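Local atomic coordinates of putative extracellular solute-binding protein (Bordetella bronchiseptica, PDB entry 4P56), a protein that binds mandelate and, as the solute-binding component of a TRAP transporter, probably delivers it in the periplasm to the membrane permease. Residues S32-P37 against T71-H76; F89-Y94 against D236-I241; G97-T102 against D133-V138; R117-W122 against S262-A267; K127-A132 against P326-S331. All coordinates share one frame; numbering follows the deposited sequence.

Contact 1 of 5, residues S32-P37 against T71-H76; sequences SSWLPP and TNPAGH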
# COMPACT_ATOMS: atom_id res chain seq x y z
N SER A 32 -17.17 -0.97 2.34
CA SER A 32 -16.67 -1.07 3.71
C SER A 32 -15.22 -0.62 3.77
O SER A 32 -14.43 -0.97 2.90
CB SER A 32 -16.75 -2.51 4.25
OG SER A 32 -16.37 -2.57 5.63
N SER A 33 -14.89 0.15 4.80
CA SER A 33 -13.51 0.57 5.03
C SER A 33 -12.99 0.13 6.40
O SER A 33 -13.70 0.24 7.42
CB SER A 33 -13.44 2.09 4.97
OG SER A 33 -12.20 2.52 5.47
N TRP A 34 -11.75 -0.34 6.43
CA TRP A 34 -11.12 -0.75 7.69
C TRP A 34 -10.19 0.36 8.19
O TRP A 34 -9.46 0.18 9.16
CB TRP A 34 -10.38 -2.08 7.54
CG TRP A 34 -9.56 -2.26 6.27
CD1 TRP A 34 -10.00 -2.73 5.07
CD2 TRP A 34 -8.16 -1.97 6.08
NE1 TRP A 34 -8.98 -2.76 4.16
CE2 TRP A 34 -7.83 -2.31 4.76
CE3 TRP A 34 -7.15 -1.46 6.91
CZ2 TRP A 34 -6.54 -2.14 4.23
CZ3 TRP A 34 -5.87 -1.30 6.39
CH2 TRP A 34 -5.58 -1.63 5.06
N LEU A 35 -10.22 1.51 7.51
CA LEU A 35 -9.53 2.73 7.95
C LEU A 35 -10.54 3.79 8.41
O LEU A 35 -11.66 3.82 7.93
CB LEU A 35 -8.71 3.30 6.81
CG LEU A 35 -7.54 2.41 6.39
CD1 LEU A 35 -6.82 2.98 5.15
CD2 LEU A 35 -6.55 2.27 7.56
N PRO A 36 -10.12 4.68 9.31
CA PRO A 36 -11.00 5.77 9.74
C PRO A 36 -11.45 6.58 8.53
O PRO A 36 -10.69 6.67 7.56
CB PRO A 36 -10.08 6.64 10.61
CG PRO A 36 -8.95 5.81 10.96
CD PRO A 36 -8.77 4.81 9.88
N PRO A 37 -12.64 7.18 8.60
CA PRO A 37 -13.17 7.94 7.46
C PRO A 37 -12.36 9.19 7.15
O PRO A 37 -12.44 9.72 6.04
CB PRO A 37 -14.59 8.34 7.90
CG PRO A 37 -14.85 7.67 9.19
CD PRO A 37 -13.54 7.22 9.77
N THR A 71 -16.05 -6.32 8.78
CA THR A 71 -15.23 -7.40 9.34
C THR A 71 -13.83 -6.86 9.63
O THR A 71 -13.63 -5.65 9.59
CB THR A 71 -15.12 -8.59 8.38
OG1 THR A 71 -14.40 -9.65 9.01
CG2 THR A 71 -14.43 -8.18 7.07
N ASN A 72 -12.88 -7.73 9.93
CA ASN A 72 -11.50 -7.28 10.19
C ASN A 72 -10.82 -6.91 8.88
O ASN A 72 -11.32 -7.21 7.81
CB ASN A 72 -10.71 -8.38 10.89
CG ASN A 72 -10.73 -9.69 10.13
OD1 ASN A 72 -10.05 -9.86 9.13
ND2 ASN A 72 -11.54 -10.64 10.59
N PRO A 73 -9.65 -6.26 8.95
CA PRO A 73 -9.07 -5.79 7.67
C PRO A 73 -8.80 -6.88 6.63
O PRO A 73 -9.18 -6.75 5.46
CB PRO A 73 -7.78 -5.10 8.12
CG PRO A 73 -8.09 -4.63 9.55
CD PRO A 73 -9.02 -5.65 10.14
N ALA A 74 -8.16 -7.97 7.03
CA ALA A 74 -7.87 -9.02 6.07
C ALA A 74 -9.14 -9.68 5.53
O ALA A 74 -9.18 -10.09 4.38
CB ALA A 74 -6.96 -10.05 6.69
N GLY A 75 -10.19 -9.72 6.36
CA GLY A 75 -11.47 -10.31 5.98
C GLY A 75 -12.22 -9.57 4.88
O GLY A 75 -13.21 -10.06 4.34
N HIS A 76 -11.74 -8.39 4.54
CA HIS A 76 -12.43 -7.58 3.55
C HIS A 76 -12.42 -8.18 2.14
O HIS A 76 -13.33 -7.93 1.36
CB HIS A 76 -11.90 -6.13 3.55
CG HIS A 76 -12.60 -5.24 4.56
ND1 HIS A 76 -12.40 -5.35 5.91
CD2 HIS A 76 -13.51 -4.25 4.38
CE1 HIS A 76 -13.14 -4.44 6.54
NE2 HIS A 76 -13.84 -3.78 5.64
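W34, one of the residues lining the mandelate pocket, is held against P73 and H76 where two loops of the TRAP solute-binding fold meet, each following a strand of the parallel pair 28-31 and 62-65. P73 lays CB over one face of the indole, 3.8 Å from W34 CD2, a CH-pi contact for which a rigid proline ring is well suited. The CG of W34 lies between its backbone N and carbonyl carbon (chi1 43°), which brings CD1 over the centre of the H76 ring. The two rings form an edge-to-face pair with planes 62° apart, while W34 NE1 is taken by the backbone O of F89. Both imidazole nitrogens of H76 are engaged: ND1 donates its N-H to N72 O at 2.9 Å, close to the ring plane, which helps set the rotation of the imidazole. N72 also closes an Asx motif through OD1 and G75 N. At the far edge of the imidazole, near its plane, H76 NE2 shares a hydrogen bond of 2.8 Å with S32 OG.

Contact 2 of 5, residues F89-Y94 against D236-I241; sequences FVSHAY and DTHAVI. With RMN ((R)-mandelic acid), chain D.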
# COMPACT_ATOMS: atom_id res chain seq x y z
N PHE A 89 -11.25 -1.90 -0.37
CA PHE A 89 -9.81 -1.95 -0.67
C PHE A 89 -9.13 -2.95 0.24
O PHE A 89 -9.55 -3.15 1.39
CB PHE A 89 -9.17 -0.58 -0.51
CG PHE A 89 -9.34 0.00 0.86
CD1 PHE A 89 -10.52 0.62 1.23
CD2 PHE A 89 -8.31 -0.07 1.78
CE1 PHE A 89 -10.69 1.15 2.52
CE2 PHE A 89 -8.48 0.46 3.07
CZ PHE A 89 -9.65 1.08 3.43
N VAL A 90 -8.10 -3.61 -0.27
CA VAL A 90 -7.40 -4.63 0.52
C VAL A 90 -5.92 -4.40 0.38
O VAL A 90 -5.46 -3.98 -0.69
CB VAL A 90 -7.74 -6.07 0.03
CG1 VAL A 90 -9.20 -6.40 0.29
CG2 VAL A 90 -7.40 -6.24 -1.44
N SER A 91 -5.17 -4.67 1.44
CA SER A 91 -3.73 -4.56 1.35
C SER A 91 -3.12 -5.89 0.93
O SER A 91 -3.38 -6.91 1.53
CB SER A 91 -3.09 -4.14 2.67
OG SER A 91 -1.67 -4.29 2.55
N HIS A 92 -2.26 -5.84 -0.08
CA HIS A 92 -1.61 -7.03 -0.57
C HIS A 92 -0.70 -7.65 0.46
O HIS A 92 -0.41 -8.84 0.40
CB HIS A 92 -0.85 -6.67 -1.84
CG HIS A 92 -1.77 -6.48 -2.98
ND1 HIS A 92 -1.66 -5.44 -3.88
CD2 HIS A 92 -2.83 -7.21 -3.38
CE1 HIS A 92 -2.62 -5.52 -4.77
NE2 HIS A 92 -3.35 -6.60 -4.50
N ALA A 93 -0.29 -6.85 1.43
CA ALA A 93 0.51 -7.35 2.54
C ALA A 93 -0.25 -8.28 3.49
O ALA A 93 0.36 -9.02 4.26
CB ALA A 93 1.11 -6.15 3.34
N TYR A 94 -1.57 -8.22 3.50
CA TYR A 94 -2.34 -8.87 4.55
C TYR A 94 -2.66 -10.33 4.22
O TYR A 94 -3.34 -10.98 4.99
CB TYR A 94 -3.62 -8.09 4.78
CG TYR A 94 -3.38 -6.73 5.38
CD1 TYR A 94 -2.07 -6.28 5.67
CD2 TYR A 94 -4.44 -5.89 5.67
CE1 TYR A 94 -1.87 -5.01 6.21
CE2 TYR A 94 -4.24 -4.63 6.22
CZ TYR A 94 -2.95 -4.20 6.47
OH TYR A 94 -2.83 -2.96 7.03
N ASP A 236 3.94 -0.62 -0.10
CA ASP A 236 2.85 -1.61 -0.04
C ASP A 236 1.85 -1.20 -1.11
O ASP A 236 1.75 -0.01 -1.45
CB ASP A 236 2.18 -1.62 1.33
CG ASP A 236 1.03 -2.63 1.43
OD1 ASP A 236 1.07 -3.70 0.76
OD2 ASP A 236 0.07 -2.33 2.18
N THR A 237 1.15 -2.19 -1.66
CA THR A 237 0.15 -1.92 -2.69
C THR A 237 -1.19 -2.34 -2.13
O THR A 237 -1.25 -3.28 -1.36
CB THR A 237 0.45 -2.65 -4.02
OG1 THR A 237 0.74 -4.04 -3.78
CG2 THR A 237 1.68 -2.02 -4.73
N HIS A 238 -2.24 -1.65 -2.53
CA HIS A 238 -3.58 -2.06 -2.23
C HIS A 238 -4.34 -2.30 -3.52
O HIS A 238 -3.99 -1.75 -4.56
CB HIS A 238 -4.31 -0.95 -1.45
CG HIS A 238 -3.77 -0.69 -0.09
ND1 HIS A 238 -4.28 0.30 0.71
CD2 HIS A 238 -2.75 -1.26 0.60
CE1 HIS A 238 -3.62 0.32 1.86
NE2 HIS A 238 -2.68 -0.61 1.81
N ALA A 239 -5.39 -3.10 -3.44
CA ALA A 239 -6.27 -3.31 -4.59
C ALA A 239 -7.66 -2.77 -4.29
O ALA A 239 -8.16 -2.93 -3.19
CB ALA A 239 -6.36 -4.79 -4.92
N VAL A 240 -8.30 -2.13 -5.28
CA VAL A 240 -9.71 -1.82 -5.15
C VAL A 240 -10.51 -2.88 -5.96
O VAL A 240 -10.24 -3.11 -7.15
CB VAL A 240 -10.01 -0.40 -5.64
CG1 VAL A 240 -11.51 -0.15 -5.63
CG2 VAL A 240 -9.29 0.60 -4.77
N ILE A 241 -11.47 -3.53 -5.31
CA ILE A 241 -12.18 -4.67 -5.85
C ILE A 241 -13.70 -4.49 -5.76
O ILE A 241 -14.20 -3.73 -4.92
CB ILE A 241 -11.74 -5.99 -5.14
CG1 ILE A 241 -11.95 -5.90 -3.64
CG2 ILE A 241 -10.22 -6.27 -5.36
CD1 ILE A 241 -11.80 -7.20 -2.90
C1 RMN D . -0.89 0.39 5.40
C2 RMN D . -2.27 0.43 5.41
C3 RMN D . -2.94 1.62 5.62
C4 RMN D . -2.24 2.78 5.86
C5 RMN D . -0.85 2.75 5.87
C6 RMN D . -0.18 1.56 5.63
C7 RMN D . -0.16 -0.91 5.19
C10 RMN D . 0.40 -1.36 6.50
O8 RMN D . 0.92 -0.80 4.34
O11 RMN D . 1.57 -1.01 6.90
O12 RMN D . -0.32 -2.07 7.27
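Strands 89-91 and 237-241 run antiparallel, their short axes 4.6 Å apart at closest approach and 152° between directions, with 237-242 the central strand of a three-stranded antiparallel sheet. V90 and A239 form the hydrogen-bonded pair, N to O at 3.0 Å (V90 N to A239 O) and 2.9 Å (A239 N to V90 O). F89-V240 and S91-H238 are the non-hydrogen-bonded pairs beside it. F89 and H238 lie side by side on one face of the sheet; on the other, the small A239 CB packs against V90 CG2 and the H92 imidazole, whose ND1 shares a 2.8 Å hydrogen bond with T237 OG1. Where the strand gives way to a turn, S91 supports the ligand site from the second shell. With OG anti to the backbone N (chi1 170°), it donates to D236 OD2 on the syn lone pair at 2.6 Å and also accepts from A93 N, making an ST turn. This serine thus positions a carboxylate that binds (R)-mandelate directly: the ligand hydroxyl O8 donates to D236 OD2 at 2.8 Å. S91 CB also packs over the centre of the Y94 ring, and Y94 OH donates to the ligand carboxylate oxygen O12 at 2.7 Å.

Contact 3 of 5, residues G97-T102 against D133-V138; sequences GRFQLT and DEHKGV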
# COMPACT_ATOMS: atom_id res chain seq x y z
N GLY A 97 1.40 -15.29 1.06
CA GLY A 97 1.43 -16.23 -0.04
C GLY A 97 0.59 -15.91 -1.27
O GLY A 97 0.74 -16.62 -2.26
N ARG A 98 -0.25 -14.87 -1.27
CA ARG A 98 -1.32 -14.79 -2.27
C ARG A 98 -1.18 -13.75 -3.38
O ARG A 98 -1.84 -13.83 -4.44
CB ARG A 98 -2.64 -14.56 -1.53
CG ARG A 98 -3.00 -15.81 -0.74
CD ARG A 98 -4.49 -15.95 -0.55
NE ARG A 98 -4.80 -17.02 0.41
CZ ARG A 98 -5.05 -18.29 0.11
NH1 ARG A 98 -5.02 -18.74 -1.15
NH2 ARG A 98 -5.32 -19.13 1.09
N PHE A 99 -0.32 -12.79 -3.11
CA PHE A 99 -0.09 -11.65 -3.98
C PHE A 99 1.41 -11.47 -4.17
O PHE A 99 1.94 -10.35 -4.19
CB PHE A 99 -0.74 -10.39 -3.41
CG PHE A 99 -2.23 -10.47 -3.37
CD1 PHE A 99 -2.98 -10.43 -4.55
CD2 PHE A 99 -2.89 -10.63 -2.16
CE1 PHE A 99 -4.38 -10.55 -4.53
CE2 PHE A 99 -4.30 -10.78 -2.14
CZ PHE A 99 -5.04 -10.73 -3.32
N GLN A 100 2.09 -12.59 -4.37
CA GLN A 100 3.53 -12.56 -4.57
C GLN A 100 3.92 -11.73 -5.78
O GLN A 100 5.00 -11.12 -5.79
CB GLN A 100 4.10 -13.97 -4.78
CG GLN A 100 3.73 -14.97 -3.72
CD GLN A 100 4.19 -16.39 -4.07
OE1 GLN A 100 5.31 -16.59 -4.59
NE2 GLN A 100 3.33 -17.37 -3.82
N LEU A 101 3.06 -11.70 -6.80
CA LEU A 101 3.40 -10.96 -8.01
C LEU A 101 3.40 -9.43 -7.81
O LEU A 101 3.93 -8.73 -8.64
CB LEU A 101 2.45 -11.31 -9.19
CG LEU A 101 2.51 -12.77 -9.66
CD1 LEU A 101 1.58 -13.05 -10.84
CD2 LEU A 101 3.94 -13.11 -10.03
N THR A 102 2.80 -8.92 -6.75
CA THR A 102 2.81 -7.46 -6.55
C THR A 102 4.14 -6.92 -6.04
O THR A 102 4.35 -5.71 -6.02
CB THR A 102 1.70 -7.01 -5.57
OG1 THR A 102 1.98 -7.52 -4.26
CG2 THR A 102 0.34 -7.48 -6.06
N ASP A 133 -4.30 -14.43 -12.24
CA ASP A 133 -5.55 -14.59 -11.47
C ASP A 133 -5.32 -14.51 -9.95
O ASP A 133 -6.01 -15.19 -9.19
CB ASP A 133 -6.20 -15.95 -11.83
CG ASP A 133 -7.68 -16.00 -11.53
OD1 ASP A 133 -8.33 -14.92 -11.45
OD2 ASP A 133 -8.20 -17.16 -11.41
N GLU A 134 -4.40 -13.67 -9.50
CA GLU A 134 -4.19 -13.53 -8.05
C GLU A 134 -5.44 -13.03 -7.32
O GLU A 134 -5.61 -13.36 -6.14
CB GLU A 134 -3.05 -12.57 -7.77
CG GLU A 134 -1.69 -13.07 -8.21
CD GLU A 134 -0.58 -12.21 -7.68
OE1 GLU A 134 -0.70 -10.94 -7.71
OE2 GLU A 134 0.41 -12.83 -7.19
N HIS A 135 -6.29 -12.24 -7.98
CA HIS A 135 -7.50 -11.67 -7.36
C HIS A 135 -8.74 -12.52 -7.68
O HIS A 135 -9.82 -11.99 -7.94
CB HIS A 135 -7.72 -10.21 -7.82
CG HIS A 135 -6.62 -9.29 -7.39
ND1 HIS A 135 -5.38 -9.26 -7.98
CD2 HIS A 135 -6.58 -8.40 -6.38
CE1 HIS A 135 -4.61 -8.39 -7.34
NE2 HIS A 135 -5.32 -7.87 -6.36
N LYS A 136 -8.56 -13.84 -7.69
CA LYS A 136 -9.62 -14.75 -8.11
C LYS A 136 -10.89 -14.48 -7.32
O LYS A 136 -10.84 -14.32 -6.10
CB LYS A 136 -9.19 -16.20 -7.87
CG LYS A 136 -10.22 -17.22 -8.30
CD LYS A 136 -9.75 -18.65 -7.99
CE LYS A 136 -10.64 -19.68 -8.69
NZ LYS A 136 -10.23 -21.05 -8.33
N GLY A 137 -12.02 -14.45 -8.02
CA GLY A 137 -13.32 -14.45 -7.37
C GLY A 137 -13.95 -13.08 -7.17
O GLY A 137 -15.10 -12.99 -6.77
N VAL A 138 -13.20 -12.02 -7.45
CA VAL A 138 -13.73 -10.65 -7.43
C VAL A 138 -13.27 -9.93 -8.71
O VAL A 138 -12.39 -10.43 -9.44
CB VAL A 138 -13.25 -9.83 -6.21
CG1 VAL A 138 -13.65 -10.53 -4.88
CG2 VAL A 138 -11.74 -9.61 -6.27
O HOH W 1 0.91 -15.06 -5.78
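E134 reaches from a type I beta turn, D133 to K136, across to the start of the 3-10 segment 100-102, so that two loops of the solute-binding fold, one before helix 114-129 and one after it, are tied together. Its chain is extended beyond CG (chi2 -170°), long enough for OE2 to accept from L101 N at 2.9 Å, on the syn side of the carboxylate and with an angle of 160° at the hydrogen. A water extends the grip, donating to E134 OE2 at 2.7 Å while accepting from Q100 N; OE1 is held by Y125 OH. E134 CB packs 3.9 Å from F99 CD1, while L101 CB and CG lie against the carboxylate. H135 follows, its side chain turned nearly at right angles to that of F99, and its NE2 is hydrogen-bonded to H92 NE2. F99 CE1 stands over the centre of the flat imidazole, 3.4 Å from H135 NE2, the two rings meeting obliquely with planes 46° apart.

Contact 4 of 5, residues R117-W122 against S262-A267; sequences RSIAAW and SGRHLA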
# COMPACT_ATOMS: atom_id res chain seq x y z
N ARG A 117 4.66 5.49 -8.21
CA ARG A 117 4.60 4.04 -7.92
C ARG A 117 3.23 3.42 -8.20
O ARG A 117 3.14 2.29 -8.70
CB ARG A 117 4.97 3.77 -6.47
CG ARG A 117 5.36 2.34 -6.19
CD ARG A 117 5.54 2.12 -4.67
NE ARG A 117 6.62 2.89 -4.08
CZ ARG A 117 7.88 2.47 -4.02
NH1 ARG A 117 8.25 1.32 -4.58
NH2 ARG A 117 8.79 3.21 -3.42
N SER A 118 2.16 4.14 -7.87
CA SER A 118 0.81 3.66 -8.11
C SER A 118 0.57 3.49 -9.61
O SER A 118 0.08 2.46 -10.06
CB SER A 118 -0.24 4.65 -7.57
OG SER A 118 -0.19 4.74 -6.16
N ILE A 119 0.88 4.52 -10.37
CA ILE A 119 0.63 4.49 -11.80
C ILE A 119 1.45 3.38 -12.44
O ILE A 119 0.92 2.60 -13.21
CB ILE A 119 0.95 5.84 -12.46
CG1 ILE A 119 -0.10 6.85 -12.04
CG2 ILE A 119 0.95 5.69 -13.98
CD1 ILE A 119 0.32 8.26 -12.25
N ALA A 120 2.73 3.31 -12.10
CA ALA A 120 3.60 2.31 -12.71
C ALA A 120 3.21 0.92 -12.25
O ALA A 120 3.24 -0.04 -13.03
CB ALA A 120 5.08 2.62 -12.39
N ALA A 121 2.80 0.78 -10.99
CA ALA A 121 2.39 -0.54 -10.50
C ALA A 121 1.16 -1.05 -11.24
O ALA A 121 1.12 -2.19 -11.68
CB ALA A 121 2.13 -0.52 -9.01
N TRP A 122 0.13 -0.22 -11.33
CA TRP A 122 -1.07 -0.62 -12.05
C TRP A 122 -0.79 -0.90 -13.52
O TRP A 122 -1.25 -1.89 -14.07
CB TRP A 122 -2.20 0.41 -11.94
CG TRP A 122 -3.27 0.07 -12.93
CD1 TRP A 122 -3.56 0.72 -14.08
CD2 TRP A 122 -4.14 -1.08 -12.87
NE1 TRP A 122 -4.57 0.05 -14.75
CE2 TRP A 122 -4.93 -1.06 -14.02
CE3 TRP A 122 -4.30 -2.12 -11.94
CZ2 TRP A 122 -5.90 -2.04 -14.28
CZ3 TRP A 122 -5.23 -3.10 -12.19
CH2 TRP A 122 -6.04 -3.06 -13.35
N SER A 262 -11.53 3.67 -13.26
CA SER A 262 -10.70 2.82 -12.40
C SER A 262 -9.29 2.72 -12.99
O SER A 262 -8.83 3.65 -13.63
CB SER A 262 -11.37 1.45 -12.23
OG SER A 262 -12.63 1.57 -11.55
N GLY A 263 -8.61 1.59 -12.77
CA GLY A 263 -7.30 1.38 -13.37
C GLY A 263 -6.37 2.57 -13.17
O GLY A 263 -6.14 2.98 -12.07
N ARG A 264 -5.82 3.10 -14.25
CA ARG A 264 -4.78 4.10 -14.14
C ARG A 264 -5.31 5.40 -13.51
O ARG A 264 -4.58 6.13 -12.79
CB ARG A 264 -4.27 4.39 -15.55
CG ARG A 264 -3.06 5.24 -15.59
CD ARG A 264 -2.80 5.51 -17.05
NE ARG A 264 -1.39 5.40 -17.35
CZ ARG A 264 -0.50 6.32 -17.02
NH1 ARG A 264 -0.88 7.41 -16.37
NH2 ARG A 264 0.77 6.14 -17.34
N HIS A 265 -6.57 5.71 -13.81
CA HIS A 265 -7.22 6.91 -13.26
C HIS A 265 -7.30 6.82 -11.75
O HIS A 265 -6.98 7.77 -11.04
CB HIS A 265 -8.63 7.04 -13.81
CG HIS A 265 -9.35 8.27 -13.36
ND1 HIS A 265 -9.16 9.50 -13.94
CD2 HIS A 265 -10.28 8.45 -12.40
CE1 HIS A 265 -9.94 10.39 -13.36
NE2 HIS A 265 -10.63 9.78 -12.41
N LEU A 266 -7.75 5.66 -11.27
CA LEU A 266 -7.83 5.38 -9.82
C LEU A 266 -6.43 5.39 -9.18
O LEU A 266 -6.22 5.95 -8.10
CB LEU A 266 -8.55 4.04 -9.66
CG LEU A 266 -8.68 3.30 -8.34
CD1 LEU A 266 -9.69 2.17 -8.53
CD2 LEU A 266 -7.40 2.71 -7.84
N ALA A 267 -5.46 4.79 -9.85
CA ALA A 267 -4.11 4.72 -9.34
C ALA A 267 -3.58 6.12 -9.08
O ALA A 267 -3.02 6.39 -8.02
CB ALA A 267 -3.19 3.96 -10.32
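W122 packs its indole directly onto G263, and this is the tight half of the contact. The CA of G263 sits over one face of the five-membered ring, 3.6 Å from its centroid and 3.3 Å from W122 NE1, a CH-pi approach that glycine, having no side chain, permits. The positive phi of G263 (49°) is likewise easy for glycine. With CG anti to the backbone N (chi1 168°), the tryptophan leans across to the other helix's first turn, and its CD1 comes within 3.3 Å of R264 N. One turn further on, A267 brings only a methyl group, which lets the backbones close to 5.2 Å between the CA atoms of S118 and A267. A267 CB rests 4.0 Å from W122 CB, and S118 CB meets A267 O; the S118 hydroxyl is occupied by A114 O within its own helix and by A145 N.

The other flank is the solvent side, through the exposed R264. Its long chain runs out over I119, whose CG2 presses one face of the guanidinium, 3.4 Å from R264 NH2, so the apolar branch covers the flat group while its charge is met by a salt bridge to D123. The result is an antiparallel pair of helices, 114-129 and 263-285, with segment axes 8.6 Å apart and small residues at the crossing, packed on strand 139-145.

Contact 5 of 5, residues K127-A132 against P326-S331; sequences KYLLKA and PAALAS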
# COMPACT_ATOMS: atom_id res chain seq x y z
N LYS A 127 -0.87 -4.78 -17.70
CA LYS A 127 -0.28 -5.27 -18.95
C LYS A 127 0.25 -6.71 -18.87
O LYS A 127 0.15 -7.45 -19.82
CB LYS A 127 0.86 -4.33 -19.40
CG LYS A 127 1.60 -4.82 -20.66
CD LYS A 127 2.41 -3.69 -21.22
CE LYS A 127 2.98 -3.98 -22.60
NZ LYS A 127 3.79 -2.80 -23.02
N TYR A 128 0.83 -7.10 -17.74
CA TYR A 128 1.59 -8.35 -17.70
C TYR A 128 1.05 -9.41 -16.73
O TYR A 128 1.35 -10.59 -16.88
CB TYR A 128 3.06 -8.09 -17.33
CG TYR A 128 3.85 -7.26 -18.32
CD1 TYR A 128 4.42 -7.84 -19.44
CD2 TYR A 128 4.03 -5.90 -18.12
CE1 TYR A 128 5.13 -7.09 -20.33
CE2 TYR A 128 4.74 -5.13 -19.03
CZ TYR A 128 5.28 -5.74 -20.13
OH TYR A 128 6.01 -4.97 -21.02
N LEU A 129 0.32 -9.00 -15.70
CA LEU A 129 0.14 -9.89 -14.56
C LEU A 129 -1.31 -10.34 -14.31
O LEU A 129 -1.55 -11.25 -13.52
CB LEU A 129 0.66 -9.21 -13.28
CG LEU A 129 2.13 -8.75 -13.36
CD1 LEU A 129 2.58 -8.04 -12.10
CD2 LEU A 129 2.99 -9.94 -13.61
N LEU A 130 -2.26 -9.72 -14.99
CA LEU A 130 -3.67 -10.01 -14.74
C LEU A 130 -4.00 -11.49 -14.99
O LEU A 130 -4.85 -12.05 -14.28
CB LEU A 130 -4.58 -9.16 -15.63
CG LEU A 130 -4.67 -7.66 -15.33
CD1 LEU A 130 -5.64 -7.06 -16.28
CD2 LEU A 130 -5.10 -7.36 -13.91
N LYS A 131 -3.38 -12.09 -16.01
CA LYS A 131 -3.68 -13.47 -16.38
C LYS A 131 -3.36 -14.53 -15.31
O LYS A 131 -3.91 -15.63 -15.36
CB LYS A 131 -3.00 -13.85 -17.71
CG LYS A 131 -1.49 -13.75 -17.71
CD LYS A 131 -0.94 -14.07 -19.10
CE LYS A 131 0.52 -14.45 -19.07
NZ LYS A 131 1.01 -14.79 -20.45
N ALA A 132 -2.52 -14.17 -14.35
CA ALA A 132 -2.16 -15.06 -13.25
C ALA A 132 -3.28 -15.28 -12.20
O ALA A 132 -3.19 -16.19 -11.35
CB ALA A 132 -0.93 -14.52 -12.58
N PRO A 326 10.91 -10.66 -16.52
CA PRO A 326 11.88 -9.64 -16.92
C PRO A 326 11.23 -8.48 -17.65
O PRO A 326 11.65 -7.36 -17.40
CB PRO A 326 12.87 -10.42 -17.81
CG PRO A 326 12.89 -11.78 -17.16
CD PRO A 326 11.43 -12.02 -16.75
N ALA A 327 10.20 -8.73 -18.45
CA ALA A 327 9.48 -7.66 -19.15
C ALA A 327 8.70 -6.77 -18.21
O ALA A 327 8.78 -5.54 -18.31
CB ALA A 327 8.55 -8.23 -20.16
N ALA A 328 7.95 -7.39 -17.30
CA ALA A 328 7.17 -6.64 -16.34
C ALA A 328 8.09 -5.77 -15.46
O ALA A 328 7.83 -4.59 -15.22
CB ALA A 328 6.31 -7.59 -15.51
N LEU A 329 9.20 -6.35 -15.01
CA LEU A 329 10.11 -5.66 -14.13
C LEU A 329 10.77 -4.47 -14.84
O LEU A 329 10.82 -3.35 -14.32
CB LEU A 329 11.14 -6.66 -13.62
CG LEU A 329 12.12 -6.17 -12.57
CD1 LEU A 329 11.39 -5.67 -11.33
CD2 LEU A 329 13.05 -7.31 -12.21
N ALA A 330 11.23 -4.72 -16.07
CA ALA A 330 11.85 -3.70 -16.88
C ALA A 330 10.86 -2.58 -17.21
O ALA A 330 11.20 -1.41 -17.22
CB ALA A 330 12.41 -4.33 -18.16
N SER A 331 9.62 -2.96 -17.48
CA SER A 331 8.61 -2.00 -17.81
C SER A 331 8.30 -1.09 -16.62
O SER A 331 8.22 0.14 -16.74
CB SER A 331 7.34 -2.75 -18.22
OG SER A 331 6.34 -1.85 -18.65
O HOH W 2 5.82 -1.94 -21.24
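K127 and Y128 share one water with S331 at the edge of the contact between segments 127-132 and 326-331. The lysine, fully extended, donates from NZ to this water at 2.8 Å, and the hydroxyls Y128 OH and S331 OG are bonded to it at 3.0 and 2.6 Å. Y128 carries the apolar part. Its CG is anti to the carbonyl carbon (chi1 -64°), laying the ring flat over the helix backbone: A328 CA stands over one face, 3.9 Å from the centroid and 18° off the normal, a CH-pi contact, while K127 CG lies on the opposite face. Alanines suit this surface because their short side chains let the ring come down: A327 CB touches Y128 CE1 at 3.6 Å and A328 CB meets Y128 CG. S331 CB approaches Y128 CE2 obliquely. L129 adds a looser touch, its CD2 4.5 Å from A328 CB, before the chain passes into a 3-10 turn at 130-132. The end of helix 114-129 thus leans on the start of helix 325-340, with A328 also against W314 of helix 310-320 and L129 against F104 and I323.

How the contacts relate
Contacts 1 and 2 form the pocket side of the set: their centres lie about 11 Å apart, and W34, Y94, D236 and H238 all belong to the mandelate site. They meet where W34 NE1 lies 2.9 Å from F89 O and where W34 CH2 packs on Y94 CE2. Contact 3 adjoins contact 2, with about 10 Å between centres, the two joined by H92 NE2 and H135 NE2 at 3.0 Å. Contacts 4 and 5 use the same long helix, which supplies R117-W122 to one and K127-A132 to the other; their centres are about 14 Å apart. L266, on the helix of contact 4, touches V240 of contact 2, and L101 of contact 3 packs on A132 of contact 5. The centre of contact 5 lies about 29 Å from that of contact 1.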